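Local coordinates for pesticidal crystal protein CRY4AA (Bacillus thuringiensis, PDB 2C9K) that kills mosquito larvae by binding to midgut epithelial cells and promoting their colloid-osmotic lysis, this chain being the three-domain toxin core of a longer protoxin, at residues T230-T233 / T234-D238; N221-T224 / Y225-Y228; V158-E161 / A162-N166; R104-I107 / Q108-H111; N69-K72 / I73-S77. All blocks are in the same frame, centred on the assembly; numbering follows the deposited sequence.

Contact 1 of 5, residues T230-T233 / T234-D238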
loop_
_atom_site.group_PDB
_atom_site.type_symbol
_atom_site.label_atom_id
_atom_site.label_comp_id
_atom_site.label_asym_id
_atom_site.label_seq_id
_atom_site.Cartn_x
_atom_site.Cartn_y
_atom_site.Cartn_z
ATOM N N THR A 230 0.594 3.218 -9.433
ATOM C CA THR A 230 1.522 3.627 -8.400
ATOM C C THR A 230 1.033 4.884 -7.688
ATOM O O THR A 230 1.081 4.961 -6.463
ATOM C CB THR A 230 2.902 3.882 -8.999
ATOM O OG1 THR A 230 3.383 2.668 -9.589
ATOM C CG2 THR A 230 3.870 4.349 -7.928
ATOM N N LYS A 231 0.557 5.864 -8.451
ATOM C CA LYS A 231 0.079 7.115 -7.862
ATOM C C LYS A 231 -1.189 6.900 -7.050
ATOM O O LYS A 231 -1.292 7.392 -5.930
ATOM C CB LYS A 231 -0.189 8.170 -8.945
ATOM C CG LYS A 231 0.970 8.410 -9.903
ATOM C CD LYS A 231 2.240 8.792 -9.172
ATOM C CE LYS A 231 3.470 8.695 -10.080
ATOM N NZ LYS A 231 3.616 9.818 -11.061
ATOM N N MET A 232 -2.147 6.162 -7.609
ATOM C CA MET A 232 -3.409 5.908 -6.923
ATOM C C MET A 232 -3.284 4.946 -5.750
ATOM O O MET A 232 -4.068 5.004 -4.803
ATOM C CB MET A 232 -4.456 5.390 -7.909
ATOM C CG MET A 232 -4.876 6.418 -8.942
ATOM S SD MET A 232 -5.477 7.961 -8.207
ATOM C CE MET A 232 -4.039 8.975 -8.274
ATOM N N THR A 233 -2.315 4.045 -5.799
ATOM C CA THR A 233 -2.157 3.134 -4.681
ATOM C C THR A 233 -1.743 3.944 -3.461
ATOM O O THR A 233 -2.302 3.772 -2.380
ATOM C CB THR A 233 -1.095 2.073 -4.958
ATOM O OG1 THR A 233 -1.617 1.116 -5.887
ATOM C CG2 THR A 233 -0.690 1.372 -3.666
ATOM N N THR A 234 -0.775 4.838 -3.643
ATOM C CA THR A 234 -0.287 5.665 -2.550
ATOM C C THR A 234 -1.273 6.762 -2.160
ATOM O O THR A 234 -1.176 7.323 -1.070
ATOM C CB THR A 234 1.047 6.329 -2.909
ATOM O OG1 THR A 234 0.840 7.308 -3.931
ATOM C CG2 THR A 234 2.014 5.302 -3.420
ATOM N N ALA A 235 -2.216 7.075 -3.044
ATOM C CA ALA A 235 -3.196 8.118 -2.747
ATOM C C ALA A 235 -4.491 7.532 -2.204
ATOM O O ALA A 235 -4.931 7.879 -1.113
ATOM C CB ALA A 235 -3.478 8.951 -3.990
ATOM N N VAL A 236 -5.090 6.618 -2.953
ATOM C CA VAL A 236 -6.341 6.018 -2.529
ATOM C C VAL A 236 -6.230 4.663 -1.828
ATOM O O VAL A 236 -6.440 4.574 -0.625
ATOM C CB VAL A 236 -7.298 5.885 -3.727
ATOM C CG1 VAL A 236 -8.677 5.425 -3.261
ATOM C CG2 VAL A 236 -7.387 7.222 -4.447
ATOM N N LEU A 237 -5.897 3.614 -2.572
ATOM C CA LEU A 237 -5.818 2.268 -2.004
ATOM C C LEU A 237 -5.136 2.147 -0.638
ATOM O O LEU A 237 -5.625 1.424 0.237
ATOM C CB LEU A 237 -5.154 1.317 -3.005
ATOM C CG LEU A 237 -5.744 1.345 -4.420
ATOM C CD1 LEU A 237 -5.213 0.168 -5.221
ATOM C CD2 LEU A 237 -7.258 1.303 -4.349
ATOM N N ASP A 238 -4.015 2.842 -0.444
ATOM C CA ASP A 238 -3.311 2.770 0.839
ATOM C C ASP A 238 -4.192 3.348 1.924
ATOM O O ASP A 238 -4.253 2.825 3.036
ATOM C CB ASP A 238 -1.975 3.531 0.799
ATOM C CG ASP A 238 -0.859 2.727 0.134
ATOM O OD1 ASP A 238 -1.057 1.519 -0.120
ATOM O OD2 ASP A 238 0.221 3.301 -0.127
#

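Contact 2 of 5, residues N221-T224 / Y225-Y228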
loop_
_atom_site.group_PDB
_atom_site.type_symbol
_atom_site.label_atom_id
_atom_site.label_comp_id
_atom_site.label_asym_id
_atom_site.label_seq_id
_atom_site.Cartn_x
_atom_site.Cartn_y
_atom_site.Cartn_z
ATOM N N ASN A 221 -1.152 1.506 -23.552
ATOM C CA ASN A 221 0.090 1.964 -22.933
ATOM C C ASN A 221 0.286 1.446 -21.508
ATOM O O ASN A 221 -0.293 1.981 -20.555
ATOM C CB ASN A 221 0.158 3.485 -22.919
ATOM C CG ASN A 221 1.532 3.989 -22.546
ATOM O OD1 ASN A 221 2.142 3.500 -21.597
ATOM N ND2 ASN A 221 2.029 4.970 -23.288
ATOM N N TRP A 222 1.121 0.417 -21.371
ATOM C CA TRP A 222 1.413 -0.195 -20.076
ATOM C C TRP A 222 2.050 0.741 -19.034
ATOM O O TRP A 222 1.731 0.656 -17.848
ATOM C CB TRP A 222 2.324 -1.412 -20.267
ATOM C CG TRP A 222 2.728 -2.044 -18.980
ATOM C CD1 TRP A 222 2.037 -2.979 -18.267
ATOM C CD2 TRP A 222 3.884 -1.731 -18.212
ATOM N NE1 TRP A 222 2.692 -3.267 -17.099
ATOM C CE2 TRP A 222 3.832 -2.513 -17.039
ATOM C CE3 TRP A 222 4.963 -0.859 -18.397
ATOM C CZ2 TRP A 222 4.815 -2.450 -16.057
ATOM C CZ3 TRP A 222 5.938 -0.799 -17.419
ATOM C CH2 TRP A 222 5.857 -1.592 -16.265
ATOM N N ASN A 223 2.950 1.623 -19.464
ATOM C CA ASN A 223 3.605 2.535 -18.524
ATOM C C ASN A 223 2.590 3.492 -17.916
ATOM O O ASN A 223 2.692 3.885 -16.753
ATOM C CB ASN A 223 4.712 3.341 -19.214
ATOM C CG ASN A 223 5.644 4.014 -18.217
ATOM O OD1 ASN A 223 6.465 4.848 -18.581
ATOM N ND2 ASN A 223 5.522 3.642 -16.946
ATOM N N THR A 224 1.605 3.871 -18.718
ATOM C CA THR A 224 0.566 4.779 -18.252
ATOM C C THR A 224 -0.283 4.037 -17.226
ATOM O O THR A 224 -0.673 4.580 -16.207
ATOM C CB THR A 224 -0.305 5.242 -19.437
ATOM O OG1 THR A 224 0.502 6.012 -20.340
ATOM C CG2 THR A 224 -1.481 6.069 -18.948
ATOM N N TYR A 225 -0.543 2.774 -17.521
ATOM C CA TYR A 225 -1.327 1.915 -16.664
ATOM C C TYR A 225 -0.588 1.790 -15.339
ATOM O O TYR A 225 -1.165 1.931 -14.265
ATOM C CB TYR A 225 -1.464 0.538 -17.331
ATOM C CG TYR A 225 -2.291 -0.457 -16.556
ATOM C CD1 TYR A 225 -3.650 -0.623 -16.816
ATOM C CD2 TYR A 225 -1.722 -1.209 -15.538
ATOM C CE1 TYR A 225 -4.418 -1.515 -16.078
ATOM C CE2 TYR A 225 -2.480 -2.095 -14.797
ATOM C CZ TYR A 225 -3.823 -2.246 -15.071
ATOM O OH TYR A 225 -4.551 -3.148 -14.338
ATOM N N ASN A 226 0.709 1.539 -15.424
ATOM C CA ASN A 226 1.516 1.371 -14.230
ATOM C C ASN A 226 1.647 2.651 -13.395
ATOM O O ASN A 226 1.613 2.597 -12.165
ATOM C CB ASN A 226 2.898 0.847 -14.622
ATOM C CG ASN A 226 3.757 0.539 -13.423
ATOM O OD1 ASN A 226 3.493 -0.409 -12.680
ATOM N ND2 ASN A 226 4.797 1.345 -13.219
ATOM N N THR A 227 1.794 3.797 -14.051
ATOM C CA THR A 227 1.935 5.052 -13.325
ATOM C C THR A 227 0.665 5.346 -12.532
ATOM O O THR A 227 0.711 5.676 -11.346
ATOM C CB THR A 227 2.219 6.228 -14.287
ATOM O OG1 THR A 227 3.429 5.971 -15.003
ATOM C CG2 THR A 227 2.374 7.526 -13.518
ATOM N N TYR A 228 -0.472 5.220 -13.199
ATOM C CA TYR A 228 -1.752 5.473 -12.563
ATOM C C TYR A 228 -1.940 4.595 -11.319
ATOM O O TYR A 228 -2.538 5.025 -10.327
ATOM C CB TYR A 228 -2.873 5.209 -13.556
ATOM C CG TYR A 228 -4.236 5.330 -12.946
ATOM C CD1 TYR A 228 -4.771 6.573 -12.612
ATOM C CD2 TYR A 228 -4.998 4.196 -12.696
ATOM C CE1 TYR A 228 -6.031 6.678 -12.050
ATOM C CE2 TYR A 228 -6.259 4.291 -12.133
ATOM C CZ TYR A 228 -6.773 5.528 -11.815
ATOM O OH TYR A 228 -8.041 5.594 -11.280
#

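Contact 3 of 5, residues V158-E161 / A162-N166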
loop_
_atom_site.group_PDB
_atom_site.type_symbol
_atom_site.label_atom_id
_atom_site.label_comp_id
_atom_site.label_asym_id
_atom_site.label_seq_id
_atom_site.Cartn_x
_atom_site.Cartn_y
_atom_site.Cartn_z
ATOM N N VAL A 158 -18.165 8.417 17.631
ATOM C CA VAL A 158 -18.502 7.171 18.296
ATOM C C VAL A 158 -17.724 7.047 19.597
ATOM O O VAL A 158 -18.289 6.736 20.638
ATOM C CB VAL A 158 -18.187 5.966 17.403
ATOM C CG1 VAL A 158 -18.292 4.686 18.201
ATOM C CG2 VAL A 158 -19.157 5.927 16.240
ATOM N N LYS A 159 -16.422 7.297 19.535
ATOM C CA LYS A 159 -15.573 7.213 20.721
ATOM C C LYS A 159 -16.006 8.235 21.759
ATOM O O LYS A 159 -16.150 7.911 22.936
ATOM C CB LYS A 159 -14.106 7.467 20.357
ATOM C CG LYS A 159 -13.466 6.391 19.498
ATOM C CD LYS A 159 -12.010 6.747 19.233
ATOM C CE LYS A 159 -11.324 5.751 18.317
ATOM N NZ LYS A 159 -9.945 6.216 17.999
ATOM N N PHE A 160 -16.199 9.469 21.303
ATOM C CA PHE A 160 -16.606 10.573 22.159
ATOM C C PHE A 160 -17.845 10.237 22.991
ATOM O O PHE A 160 -17.897 10.502 24.196
ATOM C CB PHE A 160 -16.891 11.808 21.301
ATOM C CG PHE A 160 -17.241 13.026 22.098
ATOM C CD1 PHE A 160 -16.279 13.665 22.871
ATOM C CD2 PHE A 160 -18.544 13.516 22.106
ATOM C CE1 PHE A 160 -16.606 14.769 23.643
ATOM C CE2 PHE A 160 -18.884 14.622 22.877
ATOM C CZ PHE A 160 -17.912 15.250 23.649
ATOM N N GLU A 161 -18.838 9.646 22.342
ATOM C CA GLU A 161 -20.078 9.289 23.008
ATOM C C GLU A 161 -19.940 8.114 23.978
ATOM O O GLU A 161 -20.444 8.173 25.097
ATOM C CB GLU A 161 -21.153 8.996 21.957
ATOM C CG GLU A 161 -22.425 9.831 22.127
ATOM C CD GLU A 161 -22.169 11.337 22.099
ATOM O OE1 GLU A 161 -22.522 11.993 21.089
ATOM O OE2 GLU A 161 -21.612 11.862 23.091
ATOM N N ALA A 162 -19.259 7.051 23.566
ATOM C CA ALA A 162 -19.086 5.888 24.434
ATOM C C ALA A 162 -18.355 6.280 25.713
ATOM O O ALA A 162 -18.446 5.602 26.735
ATOM C CB ALA A 162 -18.311 4.803 23.706
ATOM N N TYR A 163 -17.629 7.386 25.637
ATOM C CA TYR A 163 -16.860 7.903 26.760
ATOM C C TYR A 163 -17.777 8.623 27.747
ATOM O O TYR A 163 -17.525 8.635 28.955
ATOM C CB TYR A 163 -15.794 8.866 26.232
ATOM C CG TYR A 163 -15.039 9.637 27.290
ATOM C CD1 TYR A 163 -14.133 9.001 28.137
ATOM C CD2 TYR A 163 -15.213 11.015 27.426
ATOM C CE1 TYR A 163 -13.419 9.719 29.089
ATOM C CE2 TYR A 163 -14.504 11.739 28.375
ATOM C CZ TYR A 163 -13.609 11.087 29.202
ATOM O OH TYR A 163 -12.902 11.808 30.136
ATOM N N LEU A 164 -18.849 9.214 27.222
ATOM C CA LEU A 164 -19.804 9.949 28.038
ATOM C C LEU A 164 -20.831 9.069 28.748
ATOM O O LEU A 164 -21.594 9.562 29.578
ATOM C CB LEU A 164 -20.521 10.996 27.183
ATOM C CG LEU A 164 -19.634 12.061 26.533
ATOM C CD1 LEU A 164 -20.506 13.014 25.739
ATOM C CD2 LEU A 164 -18.846 12.815 27.590
ATOM N N LYS A 165 -20.871 7.779 28.424
ATOM C CA LYS A 165 -21.808 6.877 29.092
ATOM C C LYS A 165 -21.220 6.449 30.432
ATOM O O LYS A 165 -21.869 5.762 31.220
ATOM C CB LYS A 165 -22.105 5.643 28.237
ATOM C CG LYS A 165 -23.102 5.894 27.121
ATOM C CD LYS A 165 -23.538 4.594 26.446
ATOM C CE LYS A 165 -24.556 4.859 25.332
ATOM N NZ LYS A 165 -24.954 3.625 24.592
ATOM N N ASN A 166 -19.981 6.866 30.678
ATOM C CA ASN A 166 -19.290 6.561 31.925
ATOM C C ASN A 166 -19.446 7.759 32.869
ATOM O O ASN A 166 -20.077 8.756 32.513
ATOM C CB ASN A 166 -17.812 6.290 31.651
ATOM C CG ASN A 166 -17.606 5.207 30.607
ATOM O OD1 ASN A 166 -18.044 5.338 29.461
ATOM N ND2 ASN A 166 -16.940 4.127 31.000
#

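Contact 4 of 5, residues R104-I107 / Q108-H111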
loop_
_atom_site.group_PDB
_atom_site.type_symbol
_atom_site.label_atom_id
_atom_site.label_comp_id
_atom_site.label_asym_id
_atom_site.label_seq_id
_atom_site.Cartn_x
_atom_site.Cartn_y
_atom_site.Cartn_z
ATOM N N ARG A 104 -21.029 17.757 20.567
ATOM C CA ARG A 104 -22.005 16.975 19.827
ATOM C C ARG A 104 -22.709 17.766 18.727
ATOM O O ARG A 104 -23.168 17.191 17.735
ATOM C CB ARG A 104 -23.027 16.378 20.802
ATOM C CG ARG A 104 -22.410 15.317 21.702
ATOM C CD ARG A 104 -23.424 14.587 22.562
ATOM N NE ARG A 104 -23.791 15.347 23.751
ATOM C CZ ARG A 104 -24.284 14.796 24.854
ATOM N NH1 ARG A 104 -24.464 13.484 24.913
ATOM N NH2 ARG A 104 -24.590 15.554 25.901
ATOM N N THR A 105 -22.788 19.083 18.890
ATOM C CA THR A 105 -23.436 19.921 17.888
ATOM C C THR A 105 -22.462 20.160 16.734
ATOM O O THR A 105 -22.852 20.154 15.563
ATOM C CB THR A 105 -23.881 21.280 18.497
ATOM O OG1 THR A 105 -24.681 21.997 17.548
ATOM C CG2 THR A 105 -22.675 22.123 18.868
ATOM N N GLN A 106 -21.190 20.353 17.083
ATOM C CA GLN A 106 -20.124 20.592 16.110
ATOM C C GLN A 106 -19.914 19.337 15.259
ATOM O O GLN A 106 -19.648 19.423 14.061
ATOM C CB GLN A 106 -18.833 20.954 16.842
ATOM C CG GLN A 106 -17.785 21.626 15.986
ATOM C CD GLN A 106 -18.274 22.917 15.366
ATOM O OE1 GLN A 106 -18.969 23.701 16.005
ATOM N NE2 GLN A 106 -17.897 23.153 14.118
ATOM N N ILE A 107 -20.030 18.171 15.889
ATOM C CA ILE A 107 -19.889 16.911 15.177
ATOM C C ILE A 107 -21.009 16.842 14.135
ATOM O O ILE A 107 -20.808 16.371 13.016
ATOM C CB ILE A 107 -20.002 15.705 16.147
ATOM C CG1 ILE A 107 -18.749 15.622 17.019
ATOM C CG2 ILE A 107 -20.205 14.415 15.370
ATOM C CD1 ILE A 107 -18.763 14.478 18.018
ATOM N N GLN A 108 -22.188 17.330 14.511
ATOM C CA GLN A 108 -23.345 17.334 13.622
ATOM C C GLN A 108 -23.101 18.128 12.343
ATOM O O GLN A 108 -23.572 17.746 11.271
ATOM C CB GLN A 108 -24.564 17.914 14.341
ATOM C CG GLN A 108 -25.070 17.081 15.502
ATOM C CD GLN A 108 -26.371 17.620 16.075
ATOM O OE1 GLN A 108 -26.919 17.066 17.032
ATOM N NE2 GLN A 108 -26.874 18.705 15.487
ATOM N N LEU A 109 -22.384 19.241 12.457
ATOM C CA LEU A 109 -22.089 20.069 11.291
ATOM C C LEU A 109 -21.077 19.397 10.371
ATOM O O LEU A 109 -21.245 19.396 9.150
ATOM C CB LEU A 109 -21.564 21.442 11.720
ATOM C CG LEU A 109 -22.576 22.390 12.365
ATOM C CD1 LEU A 109 -21.901 23.724 12.654
ATOM C CD2 LEU A 109 -23.766 22.584 11.437
ATOM N N VAL A 110 -20.023 18.832 10.952
ATOM C CA VAL A 110 -19.016 18.152 10.154
ATOM C C VAL A 110 -19.652 16.960 9.454
ATOM O O VAL A 110 -19.280 16.637 8.336
ATOM C CB VAL A 110 -17.825 17.659 11.011
ATOM C CG1 VAL A 110 -16.881 16.824 10.158
ATOM C CG2 VAL A 110 -17.070 18.848 11.586
ATOM N N HIS A 111 -20.611 16.303 10.095
ATOM C CA HIS A 111 -21.251 15.163 9.452
ATOM C C HIS A 111 -22.197 15.634 8.354
ATOM O O HIS A 111 -22.442 14.919 7.386
ATOM C CB HIS A 111 -22.018 14.316 10.466
ATOM C CG HIS A 111 -22.753 13.166 9.849
ATOM N ND1 HIS A 111 -22.136 12.236 9.039
ATOM C CD2 HIS A 111 -24.058 12.803 9.908
ATOM C CE1 HIS A 111 -23.030 11.354 8.624
ATOM N NE2 HIS A 111 -24.203 11.675 9.137
#

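Contact 5 of 5, residues N69-K72 / I73-S77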
loop_
_atom_site.group_PDB
_atom_site.type_symbol
_atom_site.label_atom_id
_atom_site.label_comp_id
_atom_site.label_asym_id
_atom_site.label_seq_id
_atom_site.Cartn_x
_atom_site.Cartn_y
_atom_site.Cartn_z
ATOM N N ASN A 69 -13.750 23.972 -10.003
ATOM C CA ASN A 69 -15.000 23.875 -9.272
ATOM C C ASN A 69 -14.808 22.865 -8.163
ATOM O O ASN A 69 -15.213 23.095 -7.024
ATOM C CB ASN A 69 -16.144 23.422 -10.173
ATOM C CG ASN A 69 -17.424 23.198 -9.397
ATOM O OD1 ASN A 69 -17.824 22.059 -9.145
ATOM N ND2 ASN A 69 -18.064 24.287 -8.991
ATOM N N ALA A 70 -14.185 21.744 -8.508
ATOM C CA ALA A 70 -13.922 20.688 -7.540
ATOM C C ALA A 70 -13.046 21.239 -6.425
ATOM O O ALA A 70 -13.275 20.968 -5.251
ATOM C CB ALA A 70 -13.225 19.505 -8.223
ATOM N N ASN A 71 -12.049 22.028 -6.804
ATOM C CA ASN A 71 -11.121 22.609 -5.838
ATOM C C ASN A 71 -11.812 23.613 -4.911
ATOM O O ASN A 71 -11.451 23.768 -3.745
ATOM C CB ASN A 71 -9.973 23.287 -6.583
ATOM C CG ASN A 71 -8.853 23.678 -5.666
ATOM O OD1 ASN A 71 -8.304 22.834 -4.964
ATOM N ND2 ASN A 71 -8.501 24.960 -5.659
ATOM N N LYS A 72 -12.817 24.283 -5.458
ATOM C CA LYS A 72 -13.598 25.286 -4.753
ATOM C C LYS A 72 -14.532 24.625 -3.745
ATOM O O LYS A 72 -14.752 25.141 -2.653
ATOM C CB LYS A 72 -14.410 26.065 -5.788
ATOM C CG LYS A 72 -15.166 27.282 -5.297
ATOM C CD LYS A 72 -15.964 27.884 -6.459
ATOM C CE LYS A 72 -15.068 28.156 -7.685
ATOM N NZ LYS A 72 -15.807 28.648 -8.888
ATOM N N ILE A 73 -15.073 23.473 -4.128
ATOM C CA ILE A 73 -16.011 22.721 -3.299
ATOM C C ILE A 73 -15.383 21.995 -2.115
ATOM O O ILE A 73 -15.903 22.049 -1.004
ATOM C CB ILE A 73 -16.772 21.668 -4.145
ATOM C CG1 ILE A 73 -17.573 22.362 -5.252
ATOM C CG2 ILE A 73 -17.695 20.847 -3.252
ATOM C CD1 ILE A 73 -18.370 21.404 -6.129
ATOM N N LEU A 74 -14.279 21.297 -2.357
ATOM C CA LEU A 74 -13.605 20.549 -1.304
ATOM C C LEU A 74 -12.779 21.431 -0.376
ATOM O O LEU A 74 -12.326 20.982 0.675
ATOM C CB LEU A 74 -12.727 19.458 -1.925
ATOM C CG LEU A 74 -13.307 18.043 -2.051
ATOM C CD1 LEU A 74 -14.817 18.045 -1.932
ATOM C CD2 LEU A 74 -12.883 17.456 -3.375
ATOM N N ASN A 75 -12.583 22.686 -0.767
ATOM C CA ASN A 75 -11.824 23.623 0.054
ATOM C C ASN A 75 -12.727 24.257 1.112
ATOM O O ASN A 75 -12.338 25.204 1.793
ATOM C CB ASN A 75 -11.179 24.701 -0.821
ATOM C CG ASN A 75 -9.713 24.408 -1.120
ATOM O OD1 ASN A 75 -9.278 23.256 -1.073
ATOM N ND2 ASN A 75 -8.945 25.452 -1.440
ATOM N N ARG A 76 -13.937 23.718 1.246
ATOM C CA ARG A 76 -14.887 24.202 2.232
ATOM C C ARG A 76 -14.646 23.437 3.517
ATOM O O ARG A 76 -14.871 23.952 4.611
ATOM C CB ARG A 76 -16.321 23.947 1.784
ATOM C CG ARG A 76 -16.770 24.748 0.585
ATOM C CD ARG A 76 -18.126 24.252 0.144
ATOM N NE ARG A 76 -18.601 24.902 -1.067
ATOM C CZ ARG A 76 -19.587 24.422 -1.815
ATOM N NH1 ARG A 76 -20.189 23.290 -1.462
ATOM N NH2 ARG A 76 -19.977 25.070 -2.907
ATOM N N SER A 77 -14.196 22.196 3.375
ATOM C CA SER A 77 -13.930 21.352 4.527
ATOM C C SER A 77 -12.952 22.034 5.473
ATOM O O SER A 77 -12.945 21.756 6.669
ATOM C CB SER A 77 -13.357 20.000 4.082
ATOM O OG SER A 77 -14.301 19.243 3.342
#

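Contact 1 of 5, residues T230-T233 / T234-D238
Thr233 and Thr234, with Met232 beside them, carry this local contact along one helix, and the two threonines use their hydroxyls differently. Thr234 turns OG1 back along the chain to the carbonyl of Lys231 three residues earlier, a hydrogen bond of 2.9 Å from Thr234 OG1 to Lys231 O. The chi1 of 69° places OG1 between its own backbone N and carbonyl carbon, and from there it meets the Lys231 carbonyl from above its plane, 36° out of it. The methyl of the same residue rests on the turn before, Thr234 CG2 lying 3.2 Å from Thr230 O. Thr233 instead gives its OG1 to the carbonyl of Arg229, while its CG2 crosses toward the carboxylate of Asp238, with 3.6 Å between Thr233 CG2 and Asp238 OD1.

The backbone widens here into a pi-type turn. Met232 O accepts from two amides, Val236 N at 2.7 Å and Leu237 N at 3.2 Å from Met232 O, and Thr233 O takes the amide five residues on, Asp238 N to Thr233 O being 2.7 Å. Met232 also sets SD loosely against Val236, with Met232 SD 4.3 Å from Val236 CG2.

The stretch lies in helix 222-240 of the N-terminal helical domain, the pore-forming domain of three-domain Cry toxins. Met232, Val236 and Leu237 face helix 183-208 through Tyr201 and Cys197; Thr234 and Ala235 touch Tyr6 of helix 5-16; the threonines also pack on Ile263 of strand 262-267, and Asp238 forms a salt bridge with Arg261.

Contact 2 of 5, residues N221-T224 / Y225-Y228
Trp222 carries the side chain of Asn226 over one face of its indole, a CH-pi contact in which Asn226 CB stands 4.1 Å from the centroid of the Trp222 six-membered ring, only 12° off the normal. The Asn226 amide runs alongside the indole, the two planes 10° apart and both side chains pointing the same way. Both have CG anti to the backbone N, which projects them in parallel from successive turns. The Trp222 ring also meets Phe279, and its NE1 is hydrogen-bonded to Glu283; the Asn226 amide is held by Arg229 and by the carbonyl of Tyr264. The Tyr225 ring meets Phe279 edge-to-face.

All this happens in the first two turns of helix 222-240, in the N-terminal helical domain, where Asn221 is the N-cap. Its side chain accepts from the backbone, Thr224 N lying 3.0 Å from Asn221 OD1 and well above the amide plane, and Asp213 takes the Asn221 ND2 hydrogen.

Further along, Asn223 O receives the amide of Thr227, with Thr227 N 2.8 Å from Asn223 O. The hydroxyl comes equally near, 2.8 Å from Thr227 OG1 to Asn223 O. Tyr228 packs on Leu205 and Ile208 of helix 183-208.

Contact 3 of 5, residues V158-E161 / A162-N166
Apolar contact comes first: Leu164 CD1 reaches back one turn to the ring of Phe160, approaching it obliquely at 3.7 Å from Phe160 CE2. Leu164 has CG beside its own backbone N (chi1 -60°), a setting that carries the branch back along the helix. Trp91 meets the Phe160 ring edge-to-face, and Val103 and Arg104 of helix 103-123 also touch Phe160.

Among the polar groups, Glu161 bends at chi2 (57°) and brings its carboxylate across Leu164 without bonding to it. Its charged partner is Arg104, at the long and weak end of ion pairing. The carbonyl of Phe160 lies near the plane of the Tyr163 ring, at its edge.

Backbone bonding changes along the stretch. Ala162 N to Val158 O, at 3.1 Å, is nearly straight (169°), whereas the bonds of Tyr163 N to Lys159 O and Leu164 N to Phe160 O are weak. Leu164 N also bonds to the carbonyl three residues back, 2.9 Å from Glu161 O, coming in from well above the carbonyl plane; Lys165 N still reaches Glu161 O, weakly. The pattern is consistent with the last turn of a helix tightening toward 3-10 geometry, here in helix 140-164 at the surface of the toxin's helical bundle.

Contact 4 of 5, residues R104-I107 / Q108-H111
Gln108 N reaches Arg104 O only weakly, but the turns that follow are regular alpha-helix: Leu109 N bonds to Thr105 O at 3.3 Å, Val110 N to Gln106 O at 3.2 Å with an angle of 168°, and His111 N to Ile107 O at 2.9 Å.

Gln108 makes the main side-chain approach. With CG beside the backbone N (chi1 -66°), Gln108 CG lies against Arg104 O at 2.9 Å, while Gln108 CB is 3.1 Å from Thr105 O; the chain beyond CG is extended and carries the amide past Arg104 O to Ile180 and Tyr182. Leu109 CB lies 3.6 Å from Gln106 O, and its CD1 passes the Gln106 amide loosely. Val110 sets its CG2 branch beside the carbonyl one turn back, Val110 CG2 being 3.6 Å from Gln106 O.

Ile107, Val110 and His111 face the neighbouring helices. Ile107 and Val110 both touch Tyr84 of helix 77-89, and they meet Ala157 and Val153 of helix 140-164; the His111 ring lies against that of His150. Buried Gln106 joins them, packing on Thr83 and His87 of helix 77-89. Two successive turns thus present a largely apolar face to two flanking helices, with Gln108 and Leu109 directed elsewhere, as in the alpha-helical bundle that forms the N-terminal domain of Cry toxins.

Contact 5 of 5, residues N69-K72 / I73-S77
Asn69 and Ile73, one turn apart, cross at an angle: the amide oxygen of Asn69 lies over the end of the isoleucine, with Asn69 OD1 3.1 Å from Ile73 CD1. The Ile73 CG1 branch sits beside its backbone N (chi1 -61°), which swings it back along the helix over the carbonyl of Asn69. Ile73 continues onto Val117 and Glu120 of helix 103-123.

A second crossing pair follows on another side of the helix. The Asn71 and Asn75 amide planes are turned 55° apart, and they do not bond to each other: the nearest side-chain atoms, Asn71 OD1 and Asn75 OD1, stand 4.0 Å apart. Both amides instead give their NH2 to the carbonyl of Ser44, from Asn71 ND2 and, weakly, from Asn75 ND2.

Arg76 runs back extended from CG to NE. One face of its guanidinium has Ile73 CA beneath it, off centre, and its NH1 forms a salt bridge with Glu120.

The backbone loosens toward the end of helix 64-74. Ile73 N to Asn69 O is 2.9 Å and Leu74 N to Ala70 O is 3.1 Å, but Asn75 N to Asn71 O is weak.

Chemically, the Asn71 and Asn75 amides and Arg76 look outward for their partners, so that polar bonds to Ser44 and Glu120 tie the end of this helix to neighbouring parts of the helical domain, while Ile73 adds apolar contact with helix 103-123.

How the contacts relate
All five contacts lie in the N-terminal helical domain and each is local to one helix. Contacts 1 and 2 follow one another on helix 222-240, their centres 14 Å apart; Thr230 OG1 of contact 1 has both Asn226 O of contact 2 and the carbonyl of Tyr264 as possible acceptors. Contacts 3 and 4 touch directly, their centres 15 Å apart: Phe160 CE2 is 3.8 Å from Arg104 CG, joining helix 140-164 to helix 103-123. Contact 5 does not touch contact 4 (nearest atoms about 7 Å apart), yet its side chains pack farther along the same helix 103-123. Contacts 2 and 3 are the most distant, 47 Å between centres, on opposite sides of the chain's centre.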